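PDB 6IAH: hydrolase from Thermococcus thioreducens, which is a magnesium-binding phosphatase of the haloacid dehalogenase superfamily with diverse substrates, phosphoglycolate possibly among them. Local coordinates for residues A[181-186]-A[211-216]; A[135-140]-A[164-169]. One frame throughout, in Å; residues are numbered along the deposited sequence. Where two conformers were deposited one is given.

Interaction 1. Residues A[181-186]-A[211-216]; sequences DPRALW and RGKYGD
W186 lays its indole over one face of the Y214 ring in an offset stack, with the five-membered ring centroid 4.6 Å from the phenol centroid and the planes 13° apart. CG of W186 anti to the backbone N (chi1 175°) swings the indole over the phenol, and the two rings come nearest at W186 CE3 and Y214 CD1, 3.4 Å. The backbone position of W186 sets its CB over the same face, a CH-pi contact 3.9 Å from the Y214 centroid. K213 runs its CG over the centre of the other face. In this HAD-type parallel alpha/beta domain the contact joins the start of helix 183-189 to the end of helix 201-213, where Y210 extends the aromatic cluster. Apolar P182 brings CB to 3.9 Å from Y214 CE2, while R183 CG lies 3.3 Å from Y214 OH. Cutting Y214 back to an alanine would probably leave the W186 indole without its stacking partner and open a gap beside P182. D181 caps the helix: its OD1 accepts from R183 N and, on the opposite carboxylate face, from R183 NH1 at 2.8 Å. D181 probably offsets part of the R183 charge, easing repulsion from K213, whose NZ is 3.6 Å from R183 NH2.

Interaction 2. Residues A[135-140]-A[164-169]; sequences GLLERA and IGFKFE
L137 meets F166 squarely: its CB stands over the centre of the phenyl face, 3.7 Å from the centroid and 8° off the ring normal. F166 reaches this position with CG anti to its backbone N (chi1 -175°), which carries the ring out toward helix 134-141. Beyond CB, the branched end of L137 fills the buried side. Its CD1 comes to 3.6 Å from I164 CG2 and 4.0 Å from F168 CZ, and also touches CB of F166. Leucine suits this place because a slim CB can rest on a ring while two methyls spread among several neighbours. F168 in turn lies with one face under CD2 of F166, and V132, L11 and V148 continue the apolar packing around L137, I164 and F168. The solvent side is looser. There the E138 side chain runs antiparallel to that of F166, its CG no nearer than 4.2 Å to F166 CD1, while the carboxylate belongs to the exposed surface. G165, the first residue beyond helix 154-164, has positive phi and turns the chain into the loop before strand 171-172 of this Rossmann-like HAD core. With no hydrogen bond or salt bridge between the segments, their association rests on shape and the burial of hydrocarbon.

Overall arrangement
Interactions 1 and 2 follow one another along the chain, the second closing before the first opens; their centres stand 25 Å apart, with nearest atoms about 11 Å apart. Each centre is about 20 Å from that of the chain, yet interaction 1 is a surface contact and interaction 2 a buried one. Interaction 2 joins helix 134-141, which precedes strand 145-149, to the loop leading into edge strand 171-172; interaction 1 packs together the helices before and after strand 194-198. D6, D8 and D199 hold a magnesium ion. The I164 side chain of interaction 2 is about 8 Å from that of D8, and about 12 Å from a bound magnesium ion. Interaction 1 lies away from the metal site.

Interaction 1. Residues A[181-186]-A[211-216]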
loop_
_atom_site.group_PDB
_atom_site.type_symbol
_atom_site.label_atom_id
_atom_site.label_comp_id
_atom_site.label_asym_id
_atom_site.label_seq_id
_atom_site.Cartn_x
_atom_site.Cartn_y
_atom_site.Cartn_z
ATOM N N ASP A 181 -6.120 -12.575 3.804
ATOM C CA ASP A 181 -7.013 -13.248 4.765
ATOM C C ASP A 181 -8.476 -13.013 4.368
ATOM O O ASP A 181 -8.968 -11.901 4.427
ATOM C CB ASP A 181 -6.726 -12.730 6.176
ATOM C CG ASP A 181 -7.618 -13.340 7.261
ATOM O OD1 ASP A 181 -8.491 -14.139 6.914
ATOM O OD2 ASP A 181 -7.460 -12.986 8.470
ATOM N N PRO A 182 -9.208 -14.092 4.045
ATOM C CA PRO A 182 -10.547 -13.921 3.571
ATOM C C PRO A 182 -11.531 -13.387 4.617
ATOM O O PRO A 182 -12.598 -12.921 4.241
ATOM C CB PRO A 182 -10.939 -15.336 3.115
ATOM C CG PRO A 182 -10.137 -16.243 3.980
ATOM C CD PRO A 182 -8.841 -15.522 4.134
ATOM N N ARG A 183 -11.179 -13.419 5.881
ATOM C CA ARG A 183 -12.035 -12.856 6.954
ATOM C C ARG A 183 -12.234 -11.336 6.781
ATOM O O ARG A 183 -13.208 -10.801 7.244
ATOM C CB ARG A 183 -11.406 -13.104 8.327
ATOM C CG ARG A 183 -11.268 -14.576 8.697
ATOM C CD ARG A 183 -10.294 -14.803 9.861
ATOM N NE ARG A 183 -10.090 -16.232 10.095
ATOM C CZ ARG A 183 -9.345 -17.055 9.352
ATOM N NH1 ARG A 183 -8.668 -16.606 8.285
ATOM N NH2 ARG A 183 -9.264 -18.360 9.682
ATOM N N ALA A 184 -11.293 -10.659 6.114
ATOM C CA ALA A 184 -11.397 -9.239 5.791
ATOM C C ALA A 184 -12.606 -8.918 4.903
ATOM O O ALA A 184 -13.281 -7.900 5.084
ATOM C CB ALA A 184 -10.095 -8.746 5.094
ATOM N N LEU A 185 -12.892 -9.828 3.965
ATOM C CA LEU A 185 -13.970 -9.642 3.054
ATOM C C LEU A 185 -15.249 -10.090 3.757
ATOM O O LEU A 185 -16.289 -9.410 3.667
ATOM C CB LEU A 185 -13.704 -10.408 1.739
ATOM C CG LEU A 185 -14.714 -10.149 0.597
ATOM C CD1 LEU A 185 -15.057 -8.672 0.264
ATOM C CD2 LEU A 185 -14.196 -10.902 -0.647
ATOM N N TRP A 186 -15.186 -11.182 4.495
ATOM C CA TRP A 186 -16.365 -11.642 5.231
ATOM C C TRP A 186 -16.848 -10.593 6.204
ATOM O O TRP A 186 -18.045 -10.373 6.352
ATOM C CB TRP A 186 -16.057 -12.925 5.983
ATOM C CG TRP A 186 -17.172 -13.358 6.834
ATOM C CD1 TRP A 186 -17.339 -13.096 8.154
ATOM C CD2 TRP A 186 -18.321 -14.092 6.408
ATOM N NE1 TRP A 186 -18.523 -13.664 8.591
ATOM C CE2 TRP A 186 -19.132 -14.291 7.533
ATOM C CE3 TRP A 186 -18.709 -14.647 5.192
ATOM C CZ2 TRP A 186 -20.336 -15.017 7.474
ATOM C CZ3 TRP A 186 -19.904 -15.381 5.131
ATOM C CH2 TRP A 186 -20.699 -15.557 6.262
ATOM N N ARG A 211 -13.476 -17.626 -1.711
ATOM C CA ARG A 211 -14.169 -18.716 -2.428
ATOM C C ARG A 211 -13.864 -20.048 -1.770
ATOM O O ARG A 211 -14.756 -20.868 -1.612
ATOM C CB ARG A 211 -13.758 -18.776 -3.894
ATOM C CG ARG A 211 -14.382 -17.693 -4.748
ATOM C CD ARG A 211 -13.904 -17.806 -6.168
ATOM N NE ARG A 211 -13.977 -16.521 -6.848
ATOM C CZ ARG A 211 -13.018 -15.976 -7.580
ATOM N NH1 ARG A 211 -11.833 -16.580 -7.758
ATOM N NH2 ARG A 211 -13.254 -14.806 -8.170
ATOM N N GLY A 212 -12.617 -20.243 -1.342
ATOM C CA GLY A 212 -12.259 -21.475 -0.647
ATOM C C GLY A 212 -12.969 -21.648 0.689
ATOM O O GLY A 212 -13.407 -22.740 1.027
ATOM N N LYS A 213 -13.109 -20.565 1.433
ATOM C CA LYS A 213 -13.608 -20.626 2.820
ATOM C C LYS A 213 -15.086 -20.346 2.972
ATOM O O LYS A 213 -15.765 -20.991 3.786
ATOM C CB LYS A 213 -12.824 -19.641 3.700
ATOM C CG LYS A 213 -13.016 -19.857 5.199
ATOM C CD LYS A 213 -12.017 -19.026 5.975
ATOM C CE LYS A 213 -12.387 -18.948 7.443
ATOM N NZ LYS A 213 -11.960 -20.196 8.096
ATOM N N TYR A 214 -15.589 -19.369 2.222
ATOM C CA TYR A 214 -16.924 -18.854 2.500
ATOM C C TYR A 214 -17.894 -19.135 1.404
ATOM O O TYR A 214 -18.953 -19.659 1.680
ATOM C CB TYR A 214 -16.871 -17.370 2.817
ATOM C CG TYR A 214 -16.108 -17.049 4.074
ATOM C CD1 TYR A 214 -16.646 -17.299 5.325
ATOM C CD2 TYR A 214 -14.846 -16.424 4.003
ATOM C CE1 TYR A 214 -15.954 -16.979 6.465
ATOM C CE2 TYR A 214 -14.151 -16.107 5.131
ATOM C CZ TYR A 214 -14.705 -16.358 6.350
ATOM O OH TYR A 214 -13.960 -16.009 7.423
ATOM N N GLY A 215 -17.516 -18.847 0.168
ATOM C CA GLY A 215 -18.453 -18.919 -0.913
ATOM C C GLY A 215 -18.131 -18.004 -2.077
ATOM O O GLY A 215 -17.082 -17.359 -2.094
ATOM N N ASP A 216 -19.076 -17.898 -3.006
ATOM C CA ASP A 216 -18.786 -17.271 -4.256
ATOM C C ASP A 216 -18.653 -15.758 -4.133
ATOM O O ASP A 216 -19.316 -15.114 -3.324
ATOM C CB ASP A 216 -19.842 -17.575 -5.286
ATOM C CG ASP A 216 -19.339 -17.292 -6.637
ATOM O OD1 ASP A 216 -18.077 -17.286 -6.726
ATOM O OD2 ASP A 216 -20.161 -17.038 -7.543
#

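Interaction 2. Residues A[135-140]-A[164-169]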
loop_
_atom_site.group_PDB
_atom_site.type_symbol
_atom_site.label_atom_id
_atom_site.label_comp_id
_atom_site.label_asym_id
_atom_site.label_seq_id
_atom_site.Cartn_x
_atom_site.Cartn_y
_atom_site.Cartn_z
ATOM N N GLY A 135 -17.906 11.153 -8.965
ATOM C CA GLY A 135 -19.280 11.129 -9.544
ATOM C C GLY A 135 -19.756 9.714 -9.769
ATOM O O GLY A 135 -20.923 9.382 -9.484
ATOM N N LEU A 136 -18.845 8.830 -10.182
ATOM C CA LEU A 136 -19.197 7.404 -10.280
ATOM C C LEU A 136 -19.491 6.727 -8.950
ATOM O O LEU A 136 -20.404 5.879 -8.892
ATOM C CB LEU A 136 -18.191 6.607 -11.082
ATOM C CG LEU A 136 -18.081 7.051 -12.538
ATOM C CD1 LEU A 136 -16.904 6.408 -13.259
ATOM C CD2 LEU A 136 -19.392 6.774 -13.303
ATOM N N LEU A 137 -18.748 7.063 -7.900
ATOM C CA LEU A 137 -18.980 6.439 -6.599
ATOM C C LEU A 137 -20.330 6.901 -6.077
ATOM O O LEU A 137 -21.065 6.152 -5.434
ATOM C CB LEU A 137 -17.845 6.767 -5.605
ATOM C CG LEU A 137 -16.480 6.172 -5.938
ATOM C CD1 LEU A 137 -15.377 6.817 -5.151
ATOM C CD2 LEU A 137 -16.458 4.661 -5.771
ATOM N N GLU A 138 -20.605 8.181 -6.289
ATOM C CA GLU A 138 -21.871 8.766 -5.924
ATOM C C GLU A 138 -22.973 8.084 -6.689
ATOM O O GLU A 138 -23.942 7.585 -6.098
ATOM C CB GLU A 138 -21.878 10.270 -6.175
ATOM C CG GLU A 138 -20.979 11.078 -5.226
ATOM C CD GLU A 138 -20.537 12.465 -5.799
ATOM O OE1 GLU A 138 -21.118 12.980 -6.809
ATOM O OE2 GLU A 138 -19.571 13.058 -5.243
ATOM N N ARG A 139 -22.791 7.988 -7.987
ATOM C CA ARG A 139 -23.831 7.304 -8.762
ATOM C C ARG A 139 -24.037 5.867 -8.315
ATOM O O ARG A 139 -25.189 5.444 -8.108
ATOM C CB ARG A 139 -23.520 7.364 -10.252
ATOM C CG ARG A 139 -23.787 8.721 -10.800
ATOM C CD ARG A 139 -23.128 8.840 -12.129
ATOM N NE ARG A 139 -23.632 7.835 -13.069
ATOM C CZ ARG A 139 -23.164 7.629 -14.286
ATOM N NH1 ARG A 139 -22.160 8.345 -14.743
ATOM N NH2 ARG A 139 -23.696 6.660 -15.065
ATOM N N ALA A 140 -22.928 5.130 -8.100
ATOM C CA ALA A 140 -23.027 3.716 -7.735
ATOM C C ALA A 140 -23.631 3.472 -6.385
ATOM O O ALA A 140 -24.319 2.476 -6.225
ATOM C CB ALA A 140 -21.713 3.052 -7.818
ATOM N N ILE A 164 -9.709 11.163 -2.956
ATOM C CA ILE A 164 -10.802 10.689 -3.793
ATOM C C ILE A 164 -11.948 11.687 -3.838
ATOM O O ILE A 164 -12.512 11.931 -4.893
ATOM C CB ILE A 164 -11.315 9.311 -3.289
ATOM C CG1 ILE A 164 -10.230 8.256 -3.501
ATOM C CG2 ILE A 164 -12.608 8.883 -3.995
ATOM C CD1 ILE A 164 -10.356 7.016 -2.658
ATOM N N GLY A 165 -12.270 12.287 -2.700
ATOM C CA GLY A 165 -13.417 13.136 -2.562
ATOM C C GLY A 165 -14.672 12.328 -2.338
ATOM O O GLY A 165 -15.756 12.692 -2.837
ATOM N N PHE A 166 -14.533 11.242 -1.592
ATOM C CA PHE A 166 -15.674 10.388 -1.252
ATOM C C PHE A 166 -15.367 9.652 0.012
ATOM O O PHE A 166 -14.238 9.199 0.220
ATOM C CB PHE A 166 -15.977 9.418 -2.404
ATOM C CG PHE A 166 -17.227 8.578 -2.195
ATOM C CD1 PHE A 166 -18.464 9.032 -2.634
ATOM C CD2 PHE A 166 -17.144 7.319 -1.648
ATOM C CE1 PHE A 166 -19.595 8.253 -2.456
ATOM C CE2 PHE A 166 -18.279 6.520 -1.476
ATOM C CZ PHE A 166 -19.501 6.990 -1.883
ATOM N N LYS A 167 -16.366 9.523 0.870
ATOM C CA LYS A 167 -16.208 8.879 2.172
ATOM C C LYS A 167 -16.724 7.414 2.107
ATOM O O LYS A 167 -17.792 7.173 1.555
ATOM C CB LYS A 167 -17.012 9.703 3.212
ATOM C CG LYS A 167 -16.530 9.588 4.652
ATOM C CD LYS A 167 -16.484 10.955 5.332
ATOM N N PHE A 168 -16.001 6.452 2.639
ATOM C CA PHE A 168 -16.472 5.067 2.657
ATOM C C PHE A 168 -16.884 4.684 4.072
ATOM O O PHE A 168 -16.031 4.475 4.932
ATOM C CB PHE A 168 -15.394 4.104 2.178
ATOM C CG PHE A 168 -15.106 4.211 0.707
ATOM C CD1 PHE A 168 -15.842 3.471 -0.206
ATOM C CD2 PHE A 168 -14.164 5.083 0.247
ATOM C CE1 PHE A 168 -15.589 3.558 -1.557
ATOM C CE2 PHE A 168 -13.909 5.174 -1.094
ATOM C CZ PHE A 168 -14.609 4.396 -2.010
ATOM N N GLU A 169 -18.180 4.471 4.252
ATOM C CA GLU A 169 -18.697 4.024 5.551
ATOM C C GLU A 169 -18.384 2.592 5.891
ATOM O O GLU A 169 -18.287 2.236 7.070
ATOM C CB GLU A 169 -20.195 4.301 5.611
ATOM C CG GLU A 169 -20.464 5.824 5.519
ATOM C CD GLU A 169 -19.533 6.694 6.426
ATOM O OE1 GLU A 169 -19.415 6.436 7.668
ATOM O OE2 GLU A 169 -18.881 7.628 5.895
#